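PDB 4IVN: transcriptional regulator from Vibrio vulnificus, which probably binds DNA as a transcriptional repressor of the nan genes for sialic acid catabolism and binds the sugar phosphate N-acetylmannosamine 6-phosphate. Local coordinates for residues A[100-112]-A[236-248]. Numbering follows the deposited sequence.
Sequences SAVDSLQDTAKLI and AFASKVGALLLVD
Ser104 lies against the first turn of helix 237-257, with Ser104 OG 3.4 Å from Ala238 CB. The backbones are close here, with the CA atoms of Ala101 and Ala238 4.6 Å apart. Small residues on both helices allow this. The axes of the two helical segments come within 8.3 Å and cross at -38°. Ser104 OG makes a hydrogen bond with Arg227, and it also lies 3.2 Å from Ala238 O, a weak bond at most. One turn on, Thr108 stands over Gly242. Gly242 has no side chain, and Thr108 OG1 packs directly on its CA. Thr108 OG1 donates to Ser104 O at 2.8 Å, approaching from the opposite face of the carbonyl plane to Thr108 N. Thr108 OG1 is also hydrogen-bonded to Ala226 N, so this buried hydroxyl is well satisfied.

Helix 237-257 belongs to the SIS domain, an alpha-beta fold with a five-stranded parallel sheet. Helix 93-111 packs across the N-terminal half of this helix. The side chain of Leu246 is about 12 Å from a bound N-acetylmannosamine 6-phosphate.

Beside the small residues runs an apolar row. Ala101 CB meets Phe237 CE2 at 3.5 Å, and Val241 CB lies above one face of that ring, toward its rim. Val241 CG2, anti to its own backbone N, points to Leu105, and the two side chains cross at about a right angle. Leu105 CD2 also reaches Leu245 CB, and Leu105 packs on Leu105 of the second subunit. Toward Ile112 the helices diverge, and the Ile112 and Leu246 CA atoms are 8.1 Å apart. Here Ile112 CG1 and CD1 pack on Leu246 CD2, the two side chains sliding past each other in opposite directions. In contrast to the buried, tight part, Ser100 and Ala238 at its edge are partly exposed and touch lightly through their CB atoms.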
ATOM      1  N   SER A 100      -9.916   5.667 -11.769  1.00 39.71           N
ATOM      2  CA  SER A 100     -10.660   5.352 -10.580  1.00 42.09           C
ATOM      3  C   SER A 100      -9.911   5.856  -9.357  1.00 39.63           C
ATOM      4  O   SER A 100     -10.522   6.356  -8.415  1.00 38.14           O
ATOM      5  CB  SER A 100     -10.834   3.847 -10.407  1.00 47.00           C
ATOM      6  OG  SER A 100     -11.676   3.381 -11.405  1.00 51.97           O
ATOM      7  N   ALA A 101      -8.605   5.542  -9.312  1.00 41.18           N
ATOM      8  CA  ALA A 101      -7.790   5.873  -8.160  1.00 37.26           C
ATOM      9  C   ALA A 101      -7.727   7.390  -8.019  1.00 40.05           C
ATOM     10  O   ALA A 101      -7.802   7.902  -6.895  1.00 41.58           O
ATOM     11  CB  ALA A 101      -6.396   5.227  -8.290  1.00 42.54           C
ATOM     12  N   VAL A 102      -7.644   8.123  -9.144  1.00 36.65           N
ATOM     13  CA  VAL A 102      -7.727   9.602  -9.083  1.00 39.26           C
ATOM     14  C   VAL A 102      -8.983  10.080  -8.432  1.00 40.19           C
ATOM     15  O   VAL A 102      -8.921  10.933  -7.521  1.00 37.37           O
ATOM     16  CB  VAL A 102      -7.548  10.288 -10.450  1.00 39.32           C
ATOM     17  CG1 VAL A 102      -7.876  11.779 -10.373  1.00 37.65           C
ATOM     18  CG2 VAL A 102      -6.083  10.113 -10.874  1.00 37.59           C
ATOM     19  N   ASP A 103     -10.124   9.515  -8.857  1.00 44.61           N
ATOM     20  CA  ASP A 103     -11.467   9.985  -8.401  1.00 44.64           C
ATOM     21  C   ASP A 103     -11.525   9.665  -6.906  1.00 39.39           C
ATOM     22  O   ASP A 103     -11.963  10.465  -6.124  1.00 39.33           O
ATOM     23  CB  ASP A 103     -12.627   9.208  -9.077  1.00 44.25           C
ATOM     24  CG  ASP A 103     -12.715   9.443 -10.574  1.00 48.96           C
ATOM     25  OD1 ASP A 103     -12.176  10.432 -11.048  1.00 44.27           O
ATOM     26  OD2 ASP A 103     -13.278   8.585 -11.267  1.00 53.52           O
ATOM     27  N   SER A 104     -11.081   8.475  -6.533  1.00 40.29           N
ATOM     28  CA  SER A 104     -11.039   8.146  -5.113  1.00 40.35           C
ATOM     29  C   SER A 104     -10.221   9.046  -4.200  1.00 38.02           C
ATOM     30  O   SER A 104     -10.614   9.285  -3.043  1.00 41.45           O
ATOM     31  CB  SER A 104     -10.609   6.703  -4.930  1.00 39.14           C
ATOM     32  OG  SER A 104     -11.720   5.967  -5.335  1.00 52.58           O
ATOM     33  N   LEU A 105      -9.041   9.432  -4.661  1.00 37.01           N
ATOM     34  CA  LEU A 105      -8.194  10.374  -3.925  1.00 34.88           C
ATOM     35  C   LEU A 105      -8.908  11.676  -3.786  1.00 38.10           C
ATOM     36  O   LEU A 105      -8.973  12.250  -2.717  1.00 37.80           O
ATOM     37  CB  LEU A 105      -6.859  10.553  -4.646  1.00 37.21           C
ATOM     38  CG  LEU A 105      -5.909   9.342  -4.489  1.00 34.89           C
ATOM     39  CD1 LEU A 105      -4.827   9.462  -5.555  1.00 35.96           C
ATOM     40  CD2 LEU A 105      -5.270   9.413  -3.105  1.00 34.19           C
ATOM     41  N   GLN A 106      -9.490  12.161  -4.864  1.00 39.15           N
ATOM     42  CA  GLN A 106     -10.112  13.472  -4.769  1.00 41.21           C
ATOM     43  C   GLN A 106     -11.349  13.408  -3.883  1.00 40.26           C
ATOM     44  O   GLN A 106     -11.540  14.274  -3.027  1.00 42.89           O
ATOM     45  CB  GLN A 106     -10.426  13.997  -6.150  1.00 40.37           C
ATOM     46  CG  GLN A 106      -9.163  14.178  -6.998  1.00 44.75           C
ATOM     47  CD  GLN A 106      -9.492  14.572  -8.425  1.00 50.84           C
ATOM     48  OE1 GLN A 106     -10.537  14.186  -9.013  1.00 50.30           O
ATOM     49  NE2 GLN A 106      -8.616  15.360  -8.987  1.00 49.57           N
ATOM     50  N   ASP A 107     -12.165  12.381  -4.057  1.00 41.68           N
ATOM     51  CA  ASP A 107     -13.278  12.177  -3.124  1.00 43.13           C
ATOM     52  C   ASP A 107     -12.874  12.077  -1.675  1.00 41.97           C
ATOM     53  O   ASP A 107     -13.516  12.699  -0.844  1.00 40.76           O
ATOM     54  CB  ASP A 107     -14.109  10.964  -3.521  1.00 43.00           C
ATOM     55  CG  ASP A 107     -14.850  11.192  -4.814  1.00 49.56           C
ATOM     56  OD1 ASP A 107     -14.942  12.358  -5.256  1.00 49.58           O
ATOM     57  OD2 ASP A 107     -15.335  10.213  -5.384  1.00 57.05           O
ATOM     58  N   THR A 108     -11.836  11.287  -1.359  1.00 37.74           N
ATOM     59  CA  THR A 108     -11.324  11.180   0.015  1.00 39.10           C
ATOM     60  C   THR A 108     -10.861  12.534   0.590  1.00 40.49           C
ATOM     61  O   THR A 108     -11.235  12.917   1.723  1.00 36.81           O
ATOM     62  CB  THR A 108     -10.187  10.110   0.105  1.00 34.93           C
ATOM     63  OG1 THR A 108     -10.732   8.825  -0.237  1.00 31.89           O
ATOM     64  CG2 THR A 108      -9.609  10.003   1.506  1.00 33.69           C
ATOM     65  N   ALA A 109     -10.065  13.257  -0.198  1.00 43.13           N
ATOM     66  CA  ALA A 109      -9.698  14.642   0.135  1.00 45.45           C
ATOM     67  C   ALA A 109     -10.877  15.521   0.473  1.00 42.88           C
ATOM     68  O   ALA A 109     -10.768  16.235   1.445  1.00 44.81           O
ATOM     69  CB  ALA A 109      -8.807  15.325  -0.934  1.00 43.35           C
ATOM     70  N   LYS A 110     -11.990  15.489  -0.270  1.00 45.79           N
ATOM     71  CA  LYS A 110     -13.064  16.407   0.067  1.00 49.53           C
ATOM     72  C   LYS A 110     -13.744  16.020   1.346  1.00 54.16           C
ATOM     73  O   LYS A 110     -14.137  16.892   2.100  1.00 54.04           O
ATOM     74  CB  LYS A 110     -14.145  16.521  -1.006  1.00 56.99           C
ATOM     75  CG  LYS A 110     -13.682  16.726  -2.429  1.00 62.40           C
ATOM     76  CD  LYS A 110     -14.730  16.143  -3.375  1.00 65.75           C
ATOM     77  CE  LYS A 110     -14.697  16.805  -4.753  1.00 71.49           C
ATOM     78  NZ  LYS A 110     -15.978  16.512  -5.473  1.00 75.32           N
ATOM     79  N   LEU A 111     -13.901  14.707   1.563  1.00 51.15           N
ATOM     80  CA  LEU A 111     -14.526  14.104   2.749  1.00 55.41           C
ATOM     81  C   LEU A 111     -13.738  14.217   4.043  1.00 51.59           C
ATOM     82  O   LEU A 111     -14.305  14.016   5.077  1.00 44.12           O
ATOM     83  CB  LEU A 111     -14.655  12.572   2.556  1.00 57.68           C
ATOM     84  CG  LEU A 111     -15.567  11.902   1.528  1.00 58.03           C
ATOM     85  CD1 LEU A 111     -15.449  10.378   1.737  1.00 59.49           C
ATOM     86  CD2 LEU A 111     -17.009  12.400   1.619  1.00 51.51           C
ATOM     87  N   ILE A 112     -12.425  14.440   4.001  1.00 50.08           N
ATOM     88  CA  ILE A 112     -11.627  14.384   5.242  1.00 49.44           C
ATOM     89  C   ILE A 112     -12.154  15.384   6.273  1.00 43.48           C
ATOM     90  O   ILE A 112     -12.419  16.490   5.975  1.00 47.34           O
ATOM     91  CB  ILE A 112     -10.085  14.506   5.004  1.00 50.17           C
ATOM     92  CG1 ILE A 112      -9.497  13.104   4.827  1.00 58.24           C
ATOM     93  CG2 ILE A 112      -9.389  15.212   6.162  1.00 50.43           C
ATOM     94  CD1 ILE A 112      -8.324  13.076   3.866  1.00 61.79           C
ATOM     95  N   ALA A 236      -9.884  -3.475  -3.564  1.00 29.12           N
ATOM     96  CA  ALA A 236      -9.848  -2.672  -4.754  1.00 33.61           C
ATOM     97  C   ALA A 236      -8.890  -1.502  -4.544  1.00 32.76           C
ATOM     98  O   ALA A 236      -8.863  -0.843  -3.476  1.00 34.03           O
ATOM     99  CB  ALA A 236     -11.268  -2.090  -5.116  1.00 33.65           C
ATOM    100  N   PHE A 237      -8.134  -1.184  -5.582  1.00 29.62           N
ATOM    101  CA  PHE A 237      -7.123  -0.152  -5.379  1.00 30.21           C
ATOM    102  C   PHE A 237      -7.808   1.219  -5.129  1.00 32.94           C
ATOM    103  O   PHE A 237      -7.331   2.009  -4.369  1.00 34.81           O
ATOM    104  CB  PHE A 237      -6.207  -0.147  -6.601  1.00 33.29           C
ATOM    105  CG  PHE A 237      -5.159   0.922  -6.603  1.00 31.86           C
ATOM    106  CD1 PHE A 237      -4.297   1.124  -5.512  1.00 31.99           C
ATOM    107  CD2 PHE A 237      -5.046   1.781  -7.729  1.00 31.38           C
ATOM    108  CE1 PHE A 237      -3.293   2.101  -5.562  1.00 32.26           C
ATOM    109  CE2 PHE A 237      -4.034   2.742  -7.754  1.00 31.62           C
ATOM    110  CZ  PHE A 237      -3.189   2.918  -6.699  1.00 35.02           C
ATOM    111  N   ALA A 238      -8.966   1.442  -5.706  1.00 32.19           N
ATOM    112  CA  ALA A 238      -9.621   2.696  -5.466  1.00 40.10           C
ATOM    113  C   ALA A 238     -10.065   2.840  -3.958  1.00 40.82           C
ATOM    114  O   ALA A 238     -10.057   3.956  -3.417  1.00 36.66           O
ATOM    115  CB  ALA A 238     -10.772   2.924  -6.469  1.00 41.68           C
ATOM    116  N   SER A 239     -10.343   1.732  -3.275  1.00 35.52           N
ATOM    117  CA  SER A 239     -10.629   1.783  -1.834  1.00 34.89           C
ATOM    118  C   SER A 239      -9.351   1.939  -0.984  1.00 32.65           C
ATOM    119  O   SER A 239      -9.323   2.737  -0.028  1.00 31.59           O
ATOM    120  CB  SER A 239     -11.357   0.539  -1.393  1.00 33.93           C
ATOM    121  OG  SER A 239     -12.600   0.551  -2.055  1.00 31.01           O
ATOM    122  N   LYS A 240      -8.296   1.248  -1.360  1.00 30.82           N
ATOM    123  CA  LYS A 240      -7.077   1.298  -0.590  1.00 31.64           C
ATOM    124  C   LYS A 240      -6.330   2.626  -0.802  1.00 31.46           C
ATOM    125  O   LYS A 240      -5.639   3.097   0.089  1.00 30.20           O
ATOM    126  CB  LYS A 240      -6.146   0.141  -0.986  1.00 28.42           C
ATOM    127  CG  LYS A 240      -6.699  -1.287  -0.718  1.00 32.44           C
ATOM    128  CD  LYS A 240      -7.078  -1.561   0.780  1.00 29.16           C
ATOM    129  CE  LYS A 240      -8.577  -1.485   1.025  1.00 35.50           C
ATOM    130  NZ  LYS A 240      -8.931  -1.988   2.442  1.00 29.77           N
ATOM    131  N   VAL A 241      -6.472   3.222  -1.976  1.00 37.05           N
ATOM    132  CA  VAL A 241      -5.697   4.414  -2.252  1.00 36.73           C
ATOM    133  C   VAL A 241      -6.175   5.529  -1.334  1.00 35.06           C
ATOM    134  O   VAL A 241      -5.376   6.310  -0.828  1.00 35.63           O
ATOM    135  CB  VAL A 241      -5.669   4.785  -3.753  1.00 37.45           C
ATOM    136  CG1 VAL A 241      -6.947   5.505  -4.153  1.00 33.85           C
ATOM    137  CG2 VAL A 241      -4.453   5.687  -4.025  1.00 37.65           C
ATOM    138  N   GLY A 242      -7.462   5.604  -1.050  1.00 32.25           N
ATOM    139  CA  GLY A 242      -7.867   6.658  -0.129  1.00 32.41           C
ATOM    140  C   GLY A 242      -7.476   6.400   1.312  1.00 35.41           C
ATOM    141  O   GLY A 242      -7.228   7.357   2.060  1.00 36.59           O
ATOM    142  N   ALA A 243      -7.457   5.107   1.705  1.00 28.72           N
ATOM    143  CA  ALA A 243      -6.997   4.690   3.096  1.00 32.86           C
ATOM    144  C   ALA A 243      -5.510   5.085   3.249  1.00 32.57           C
ATOM    145  O   ALA A 243      -5.107   5.717   4.258  1.00 28.56           O
ATOM    146  CB  ALA A 243      -7.233   3.211   3.351  1.00 26.96           C
ATOM    147  N   LEU A 244      -4.726   4.863   2.189  1.00 31.63           N
ATOM    148  CA  LEU A 244      -3.324   5.305   2.229  1.00 31.90           C
ATOM    149  C   LEU A 244      -3.137   6.812   2.256  1.00 32.18           C
ATOM    150  O   LEU A 244      -2.245   7.276   2.957  1.00 32.69           O
ATOM    151  CB  LEU A 244      -2.529   4.688   1.055  1.00 30.85           C
ATOM    152  CG  LEU A 244      -2.424   3.182   1.063  1.00 30.57           C
ATOM    153  CD1 LEU A 244      -2.015   2.682  -0.388  1.00 32.12           C
ATOM    154  CD2 LEU A 244      -1.510   2.599   2.180  1.00 28.12           C
ATOM    155  N   LEU A 245      -3.922   7.576   1.467  1.00 31.23           N
ATOM    156  CA  LEU A 245      -3.942   9.031   1.577  1.00 35.78           C
ATOM    157  C   LEU A 245      -4.212   9.530   3.038  1.00 34.98           C
ATOM    158  O   LEU A 245      -3.512  10.403   3.531  1.00 33.78           O
ATOM    159  CB  LEU A 245      -5.013   9.591   0.673  1.00 31.35           C
ATOM    160  CG  LEU A 245      -5.234  11.111   0.757  1.00 39.57           C
ATOM    161  CD1 LEU A 245      -4.020  11.851   0.241  1.00 40.82           C
ATOM    162  CD2 LEU A 245      -6.469  11.533  -0.046  1.00 34.43           C
ATOM    163  N   LEU A 246      -5.203   8.962   3.710  1.00 36.38           N
ATOM    164  CA  LEU A 246      -5.387   9.232   5.173  1.00 40.90           C
ATOM    165  C   LEU A 246      -4.115   9.043   5.977  1.00 38.74           C
ATOM    166  O   LEU A 246      -3.819   9.901   6.847  1.00 36.75           O
ATOM    167  CB  LEU A 246      -6.449   8.319   5.837  1.00 40.07           C
ATOM    168  CG  LEU A 246      -7.858   8.211   5.258  1.00 50.72           C
ATOM    169  CD1 LEU A 246      -8.658   7.190   6.099  1.00 56.72           C
ATOM    170  CD2 LEU A 246      -8.572   9.546   5.109  1.00 47.40           C
ATOM    171  N   VAL A 247      -3.409   7.923   5.759  1.00 33.57           N
ATOM    172  CA  VAL A 247      -2.105   7.694   6.433  1.00 34.16           C
ATOM    173  C   VAL A 247      -1.127   8.823   6.087  1.00 34.23           C
ATOM    174  O   VAL A 247      -0.417   9.425   6.986  1.00 31.52           O
ATOM    175  CB  VAL A 247      -1.441   6.329   6.088  1.00 30.44           C
ATOM    176  CG1 VAL A 247      -0.032   6.274   6.624  1.00 30.37           C
ATOM    177  CG2 VAL A 247      -2.193   5.119   6.698  1.00 28.56           C
ATOM    178  N   ASP A 248      -1.065   9.162   4.791  1.00 32.34           N
ATOM    179  CA  ASP A 248      -0.096  10.197   4.395  1.00 31.81           C
ATOM    180  C   ASP A 248      -0.379  11.549   5.017  1.00 35.33           C
ATOM    181  O   ASP A 248       0.558  12.187   5.539  1.00 31.84           O
ATOM    182  CB  ASP A 248      -0.061  10.318   2.862  1.00 35.37           C
ATOM    183  CG  ASP A 248       1.066  11.177   2.378  1.00 37.81           C
ATOM    184  OD1 ASP A 248       2.280  11.031   2.773  1.00 34.80           O
ATOM    185  OD2 ASP A 248       0.735  11.911   1.509  1.00 32.43           O
TER